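Local coordinates for protein C-C motif chemokine 1 (Homo sapiens, PDB 4OIJ) that acts as a secreted CC chemokine that binds the receptor CCR8 and attracts monocytes but not neutrophils, at residues A[28-33]-A[38-43]; A[50-53]-A[57-60]. All blocks are in the same frame, centred on the assembly; numbering follows the deposited sequence.

Interaction 1: A[28-33]-A[38-43]. With SO4 (sulfate ion), chain I; SO4 (sulfate ion), chain L; SO4 (sulfate ion), chain E.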
ATOM      1  N   TYR A  28      12.159  -3.291   6.046  1.00 30.05           N
ATOM      2  CA  TYR A  28      11.227  -2.215   6.355  1.00 26.93           C
ATOM      3  C   TYR A  28      11.035  -1.221   5.193  1.00 33.04           C
ATOM      4  O   TYR A  28      11.936  -1.036   4.375  1.00 36.52           O
ATOM      5  CB  TYR A  28      11.635  -1.461   7.647  1.00 28.16           C
ATOM      6  CG  TYR A  28      12.763  -0.474   7.451  1.00 35.46           C
ATOM      7  CD1 TYR A  28      12.506   0.855   7.117  1.00 37.71           C
ATOM      8  CD2 TYR A  28      14.092  -0.878   7.540  1.00 41.36           C
ATOM      9  CE1 TYR A  28      13.541   1.765   6.920  1.00 43.72           C
ATOM     10  CE2 TYR A  28      15.136   0.030   7.374  1.00 47.30           C
ATOM     11  CZ  TYR A  28      14.855   1.350   7.054  1.00 57.58           C
ATOM     12  OH  TYR A  28      15.877   2.247   6.842  1.00 68.19           O
ATOM     13  N   ARG A  29       9.858  -0.595   5.154  1.00 27.97           N
ATOM     14  CA  ARG A  29       9.471   0.436   4.185  0.50 28.00           C
ATOM     15  C   ARG A  29       9.045   1.660   4.988  1.00 31.31           C
ATOM     16  O   ARG A  29       8.494   1.506   6.090  1.00 28.31           O
ATOM     17  CB  ARG A  29       8.257  -0.009   3.343  0.50 25.84           C
ATOM     18  CG  ARG A  29       8.538  -1.031   2.246  0.50 38.55           C
ATOM     19  CD  ARG A  29       7.382  -1.113   1.253  0.50 39.60           C
ATOM     20  NE  ARG A  29       7.401  -2.355   0.473  0.50 41.30           N
ATOM     21  CZ  ARG A  29       8.043  -2.521  -0.680  0.50 55.56           C
ATOM     22  NH1 ARG A  29       8.743  -1.524  -1.210  0.50 44.44           N
ATOM     23  NH2 ARG A  29       8.000  -3.687  -1.307  0.50 43.86           N
ATOM     24  N   ASN A  30       9.263   2.853   4.452  1.00 30.48           N
ATOM     25  CA  ASN A  30       8.779   4.050   5.115  1.00 29.81           C
ATOM     26  C   ASN A  30       7.338   4.235   4.640  1.00 27.63           C
ATOM     27  O   ASN A  30       6.983   3.755   3.556  1.00 25.35           O
ATOM     28  CB  ASN A  30       9.603   5.251   4.707  1.00 32.17           C
ATOM     29  CG  ASN A  30      10.922   5.285   5.404  1.00 59.01           C
ATOM     30  OD1 ASN A  30      11.017   5.463   6.623  1.00 53.41           O
ATOM     31  ND2 ASN A  30      11.966   5.099   4.644  1.00 56.90           N
ATOM     32  N   THR A  31       6.505   4.895   5.449  1.00 20.71           N
ATOM     33  CA  THR A  31       5.138   5.227   5.027  1.00 18.41           C
ATOM     34  C   THR A  31       5.290   6.379   3.998  1.00 21.80           C
ATOM     35  O   THR A  31       6.279   7.114   4.051  1.00 24.33           O
ATOM     36  CB  THR A  31       4.327   5.765   6.213  1.00 22.85           C
ATOM     37  OG1 THR A  31       5.061   6.834   6.773  1.00 31.75           O
ATOM     38  CG2 THR A  31       4.071   4.728   7.285  1.00 14.30           C
ATOM     39  N   SER A  32       4.317   6.574   3.123  1.00 18.75           N
ATOM     40  CA  SER A  32       4.373   7.678   2.141  1.00 21.16           C
ATOM     41  C   SER A  32       4.350   9.020   2.892  1.00 30.06           C
ATOM     42  O   SER A  32       3.640   9.151   3.901  1.00 29.24           O
ATOM     43  CB  SER A  32       3.202   7.587   1.176  1.00 22.43           C
ATOM     44  OG  SER A  32       3.159   6.296   0.601  1.00 27.77           O
ATOM     45  N   SER A  33       5.173   9.993   2.429  1.00 29.79           N
ATOM     46  CA  SER A  33       5.359  11.306   3.048  1.00 33.16           C
ATOM     47  C   SER A  33       4.106  12.123   3.286  1.00 39.08           C
ATOM     48  O   SER A  33       4.084  12.889   4.247  1.00 42.77           O
ATOM     49  CB  SER A  33       6.396  12.123   2.289  1.00 41.16           C
ATOM     50  OG  SER A  33       7.697  11.602   2.506  1.00 48.39           O
ATOM     51  N   GLU A  38       4.900   9.320  11.567  1.00 43.14           N
ATOM     52  CA  GLU A  38       5.975   8.674  12.346  1.00 44.41           C
ATOM     53  C   GLU A  38       5.923   7.147  12.378  1.00 43.29           C
ATOM     54  O   GLU A  38       6.504   6.523  13.263  1.00 43.58           O
ATOM     55  CB  GLU A  38       6.069   9.253  13.776  1.00 51.05           C
ATOM     56  CG  GLU A  38       7.236  10.207  13.982  1.00 72.25           C
ATOM     57  CD  GLU A  38       8.610   9.590  14.180  1.00 96.40           C
ATOM     58  OE1 GLU A  38       8.716   8.342  14.209  1.00 73.82           O
ATOM     59  OE2 GLU A  38       9.579  10.364  14.354  1.00103.10           O
ATOM     60  N   GLY A  39       5.241   6.563  11.404  1.00 36.06           N
ATOM     61  CA  GLY A  39       5.115   5.123  11.282  1.00 31.94           C
ATOM     62  C   GLY A  39       6.178   4.545  10.384  1.00 34.36           C
ATOM     63  O   GLY A  39       6.725   5.241   9.524  1.00 34.77           O
ATOM     64  N   LEU A  40       6.456   3.257  10.590  1.00 30.61           N
ATOM     65  CA  LEU A  40       7.411   2.435   9.848  1.00 31.80           C
ATOM     66  C   LEU A  40       6.662   1.152   9.473  1.00 30.29           C
ATOM     67  O   LEU A  40       5.928   0.614  10.317  1.00 31.75           O
ATOM     68  CB  LEU A  40       8.537   2.027  10.845  1.00 35.88           C
ATOM     69  CG  LEU A  40       9.961   2.026  10.351  1.00 45.23           C
ATOM     70  CD1 LEU A  40      10.578   3.404  10.502  1.00 49.77           C
ATOM     71  CD2 LEU A  40      10.793   1.057  11.140  1.00 49.17           C
ATOM     72  N   ILE A  41       6.872   0.617   8.270  1.00 20.26           N
ATOM     73  CA  ILE A  41       6.264  -0.669   7.941  1.00 17.75           C
ATOM     74  C   ILE A  41       7.361  -1.758   8.002  1.00 25.00           C
ATOM     75  O   ILE A  41       8.413  -1.608   7.374  1.00 28.33           O
ATOM     76  CB  ILE A  41       5.583  -0.644   6.551  1.00 18.82           C
ATOM     77  CG1 ILE A  41       4.570   0.520   6.437  1.00 16.73           C
ATOM     78  CG2 ILE A  41       4.951  -2.014   6.191  1.00 17.62           C
ATOM     79  CD1 ILE A  41       4.423   1.007   4.903  1.00 11.03           C
ATOM     80  N   PHE A  42       7.119  -2.840   8.754  1.00 19.35           N
ATOM     81  CA  PHE A  42       8.010  -3.974   8.739  1.00 21.62           C
ATOM     82  C   PHE A  42       7.363  -5.033   7.849  1.00 28.19           C
ATOM     83  O   PHE A  42       6.179  -5.348   8.023  1.00 27.84           O
ATOM     84  CB  PHE A  42       8.204  -4.556  10.145  1.00 23.31           C
ATOM     85  CG  PHE A  42       8.978  -3.683  11.096  1.00 24.74           C
ATOM     86  CD1 PHE A  42      10.299  -3.328  10.821  1.00 30.62           C
ATOM     87  CD2 PHE A  42       8.430  -3.308  12.323  1.00 24.91           C
ATOM     88  CE1 PHE A  42      11.044  -2.579  11.738  1.00 33.69           C
ATOM     89  CE2 PHE A  42       9.179  -2.572  13.244  1.00 29.79           C
ATOM     90  CZ  PHE A  42      10.475  -2.200  12.942  1.00 31.21           C
ATOM     91  N   LYS A  43       8.136  -5.594   6.916  1.00 29.36           N
ATOM     92  CA  LYS A  43       7.668  -6.686   6.061  1.00 32.29           C
ATOM     93  C   LYS A  43       7.988  -7.942   6.805  1.00 38.78           C
ATOM     94  O   LYS A  43       9.126  -8.122   7.217  1.00 40.74           O
ATOM     95  CB  LYS A  43       8.370  -6.677   4.692  1.00 38.36           C
ATOM     96  CG  LYS A  43       7.828  -7.739   3.728  1.00 54.87           C
ATOM     97  CD  LYS A  43       8.639  -7.889   2.436  1.00 54.47           C
ATOM     98  CE  LYS A  43       7.849  -8.654   1.400  1.00 65.37           C
ATOM     99  NZ  LYS A  43       7.588 -10.059   1.816  1.00 88.37           N
TER
HETATM  100  S   SO4 I 105      11.262   4.549   1.411  1.00 86.63           S
HETATM  101  O1  SO4 I 105      12.019   5.623   2.082  1.00 90.24           O
HETATM  102  O2  SO4 I 105       9.873   5.015   1.158  1.00 91.39           O
HETATM  103  O3  SO4 I 105      11.920   4.249   0.133  1.00 93.71           O
HETATM  104  O4  SO4 I 105      11.233   3.322   2.225  1.00 91.24           O
HETATM  105  S   SO4 L 108       7.846  10.902   9.987  1.00 87.26           S
HETATM  106  O1  SO4 L 108       8.839  10.940  11.069  1.00 91.82           O
HETATM  107  O2  SO4 L 108       6.551  11.413  10.465  1.00 90.50           O
HETATM  108  O3  SO4 L 108       8.318  11.734   8.878  1.00 93.95           O
HETATM  109  O4  SO4 L 108       7.702   9.519   9.504  1.00 92.72           O
HETATM  110  S   SO4 E 101       6.333   8.866  -1.199  1.00 77.86           S
HETATM  111  O1  SO4 E 101       5.840   9.795  -0.189  1.00 82.16           O
HETATM  112  O2  SO4 E 101       6.663   9.629  -2.426  1.00 83.07           O
HETATM  113  O3  SO4 E 101       7.541   8.195  -0.702  1.00 83.80           O
HETATM  114  O4  SO4 E 101       5.290   7.853  -1.503  1.00 82.52           O

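Interaction 2: A[50-53]-A[57-60]. With SO4 (sulfate ion), chain F; SO4 (sulfate ion), chain K.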
ATOM      1  N   ALA A  50       3.474  -5.318   9.212  1.00 29.66           N
ATOM      2  CA  ALA A  50       3.213  -4.625  10.467  1.00 25.13           C
ATOM      3  C   ALA A  50       3.686  -3.191  10.478  1.00 23.88           C
ATOM      4  O   ALA A  50       4.876  -2.893  10.323  1.00 21.94           O
ATOM      5  CB  ALA A  50       3.794  -5.383  11.641  1.00 26.28           C
ATOM      6  N   CYS A  51       2.724  -2.304  10.709  1.00 19.49           N
ATOM      7  CA  CYS A  51       2.941  -0.894  10.964  1.00 18.58           C
ATOM      8  C   CYS A  51       3.505  -0.793  12.355  1.00 21.26           C
ATOM      9  O   CYS A  51       3.021  -1.458  13.275  1.00 21.37           O
ATOM     10  CB  CYS A  51       1.624  -0.153  10.865  1.00 18.36           C
ATOM     11  SG  CYS A  51       1.124   0.137   9.179  1.00 20.63           S
ATOM     12  N   ALA A  52       4.494   0.052  12.532  1.00 19.59           N
ATOM     13  CA  ALA A  52       5.048   0.232  13.882  1.00 21.20           C
ATOM     14  C   ALA A  52       5.426   1.681  13.986  1.00 25.93           C
ATOM     15  O   ALA A  52       5.823   2.263  12.986  1.00 23.48           O
ATOM     16  CB  ALA A  52       6.265  -0.662  14.075  1.00 22.72           C
ATOM     17  N   LEU A  53       5.225   2.278  15.145  1.00 27.38           N
ATOM     18  CA  LEU A  53       5.486   3.702  15.381  1.00 30.60           C
ATOM     19  C   LEU A  53       6.963   3.897  15.726  1.00 38.87           C
ATOM     20  O   LEU A  53       7.442   3.365  16.722  1.00 39.46           O
ATOM     21  CB  LEU A  53       4.531   4.199  16.499  1.00 32.41           C
ATOM     22  CG  LEU A  53       4.681   5.615  17.051  1.00 39.99           C
ATOM     23  CD1 LEU A  53       4.202   6.662  16.074  1.00 39.98           C
ATOM     24  CD2 LEU A  53       3.879   5.739  18.269  1.00 42.37           C
ATOM     25  N   GLY A  57      10.934   2.787  21.245  1.00 53.80           N
ATOM     26  CA  GLY A  57      12.280   2.229  21.389  1.00 56.26           C
ATOM     27  C   GLY A  57      12.662   1.039  20.534  1.00 56.82           C
ATOM     28  O   GLY A  57      13.622   1.135  19.771  1.00 58.91           O
ATOM     29  N   TRP A  58      11.936  -0.095  20.665  1.00 49.40           N
ATOM     30  CA  TRP A  58      12.218  -1.354  19.954  1.00 46.57           C
ATOM     31  C   TRP A  58      12.191  -1.249  18.430  1.00 49.04           C
ATOM     32  O   TRP A  58      12.993  -1.902  17.758  1.00 49.85           O
ATOM     33  CB  TRP A  58      11.319  -2.502  20.449  1.00 42.20           C
ATOM     34  CG  TRP A  58       9.844  -2.367  20.143  1.00 38.39           C
ATOM     35  CD1 TRP A  58       8.873  -1.898  20.983  1.00 41.24           C
ATOM     36  CD2 TRP A  58       9.163  -2.805  18.945  1.00 33.70           C
ATOM     37  NE1 TRP A  58       7.640  -1.957  20.365  1.00 36.89           N
ATOM     38  CE2 TRP A  58       7.786  -2.534  19.123  1.00 34.63           C
ATOM     39  CE3 TRP A  58       9.580  -3.449  17.757  1.00 33.35           C
ATOM     40  CZ2 TRP A  58       6.823  -2.876  18.159  1.00 29.75           C
ATOM     41  CZ3 TRP A  58       8.630  -3.776  16.796  1.00 30.60           C
ATOM     42  CH2 TRP A  58       7.273  -3.471  16.991  1.00 29.19           C
ATOM     43  N   VAL A  59      11.260  -0.428  17.897  1.00 41.36           N
ATOM     44  CA  VAL A  59      11.083  -0.184  16.471  1.00 37.76           C
ATOM     45  C   VAL A  59      12.365   0.420  15.868  1.00 44.55           C
ATOM     46  O   VAL A  59      12.787   0.002  14.792  1.00 43.02           O
ATOM     47  CB  VAL A  59       9.844   0.703  16.208  1.00 37.07           C
ATOM     48  CG1 VAL A  59       9.678   1.002  14.715  1.00 33.48           C
ATOM     49  CG2 VAL A  59       8.587   0.062  16.786  1.00 34.06           C
ATOM     50  N   GLN A  60      12.958   1.399  16.581  1.00 44.81           N
ATOM     51  CA  GLN A  60      14.184   2.114  16.213  1.00 48.83           C
ATOM     52  C   GLN A  60      15.376   1.162  16.145  1.00 53.62           C
ATOM     53  O   GLN A  60      16.141   1.216  15.180  1.00 54.90           O
ATOM     54  CB  GLN A  60      14.471   3.242  17.223  1.00 55.10           C
ATOM     55  CG  GLN A  60      13.458   4.383  17.201  1.00 58.30           C
ATOM     56  CD  GLN A  60      13.660   5.405  18.301  1.00 75.53           C
ATOM     57  OE1 GLN A  60      14.044   5.089  19.442  1.00 71.60           O
ATOM     58  NE2 GLN A  60      13.357   6.657  17.990  1.00 64.67           N
TER
HETATM   59  S   SO4 F 102      11.230  -0.961  24.280  1.00 72.52           S
HETATM   60  O1  SO4 F 102      12.689  -0.797  24.345  1.00 76.71           O
HETATM   61  O2  SO4 F 102      10.672  -0.011  23.309  1.00 75.54           O
HETATM   62  O3  SO4 F 102      10.885  -2.363  23.923  1.00 77.62           O
HETATM   63  O4  SO4 F 102      10.659  -0.686  25.631  1.00 79.11           O
HETATM   64  S   SO4 K 107      10.314   4.176  24.204  1.00107.25           S
HETATM   65  O1  SO4 K 107      10.054   4.945  25.439  1.00112.11           O
HETATM   66  O2  SO4 K 107      11.029   5.022  23.239  1.00111.59           O
HETATM   67  O3  SO4 K 107      11.120   2.998  24.522  1.00112.94           O
HETATM   68  O4  SO4 K 107       9.045   3.735  23.640  1.00112.42           O

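Interaction 1: A[28-33]-A[38-43]
G39 opens the contact: its carbonyl oxygen lies 3.5 Å from T31 CG2, while the hydroxyl of T31 turns to the backbone oxygen of S36 in the connecting loop. L40 CG comes obliquely to Y28 CD1, 4.3 Å away, on the face of the sheet where V59 and R63 of helix 57-64 pack. With its CG between the backbone N and carbonyl carbon (chi1 78°), Y28 leans its ring outward, away from strand 39-43, to meet H68 and R63. I41 grips R29 through two backbone hydrogen bonds: I41 N gives to R29 O at 2.9 Å, and R29 N gives to I41 O at 2.8 Å, the latter in the carbonyl plane. This is the antiparallel hairpin of strands 25-30 and 39-44, the first two strands of the three-stranded chemokine sheet. I41 shares the other face with R29, their CB atoms 4.2 Å apart; its CD1 lies 4.0 Å from N30 O, and F8 of the second subunit packs on it. I41 O also receives a CA-H...O contact from Y28 CA at 3.1 Å. At F42, a non-hydrogen-bonded partner of Y28, ring atom CD1 meets Y28 CB at 3.9 Å.

Interaction 2: A[50-53]-A[57-60]
A52 CB sits against the first turn of the C-terminal helix, with both methyls of V59 about it: CG2 at 3.6 Å and CG1 at 3.9 Å. The same methyl carbon meets the far corner of the W58 indole, A52 CB to W58 CH2 4.2 Å, coming in obliquely. V59 CG2 also lies 3.5 Å from L53 O, and it rides over the centre of one face of the W58 ring, 3.4 Å above the plane. A chi1 of 67° tucks W58 CG in over its own backbone and folds the indole back toward the strand. Without the indole, as with an alanine here, V59 CG2 would probably lose the flat surface it lies on and a gap would open beside A52. Farther out, F42 of the neighbouring strand backs A52, W58 and V59, and H62 meets the indole edge-to-face. At the helix N terminus, W58 N and G57 N each bind a sulfate, probably from the crystallisation liquor, W58 N to O2 of chain F at 2.9 Å. Helix 57-64 packs on the sheet as in the chemokine fold; the side-chain contacts are apolar and no polar pair links the two segments, consistent with a seating that depends on shape rather than on directional bonds.

After strand 9-11 and the long loop that follows it, the chain enters strand 25-30, turns, and returns as strand 39-44, so interaction 1 closes a short loop of four residues between its segments. It then turns again into strand 49-53, and interaction 2 closes a second, equally local loop where that strand leads into helix 57-64. The two loops follow in series and neither nests in nor crosses the other. They meet in the middle of the sheet: strand 39-44, paired with 25-30 on one side, is joined to 49-53 by probable hydrogen bonds L40 N to A52 O and F42 N to A50 O, each 2.7 Å. Sheet and helix are thereby joined, while the C12–C51 disulfide ties strand 49-53 to the N-terminal region.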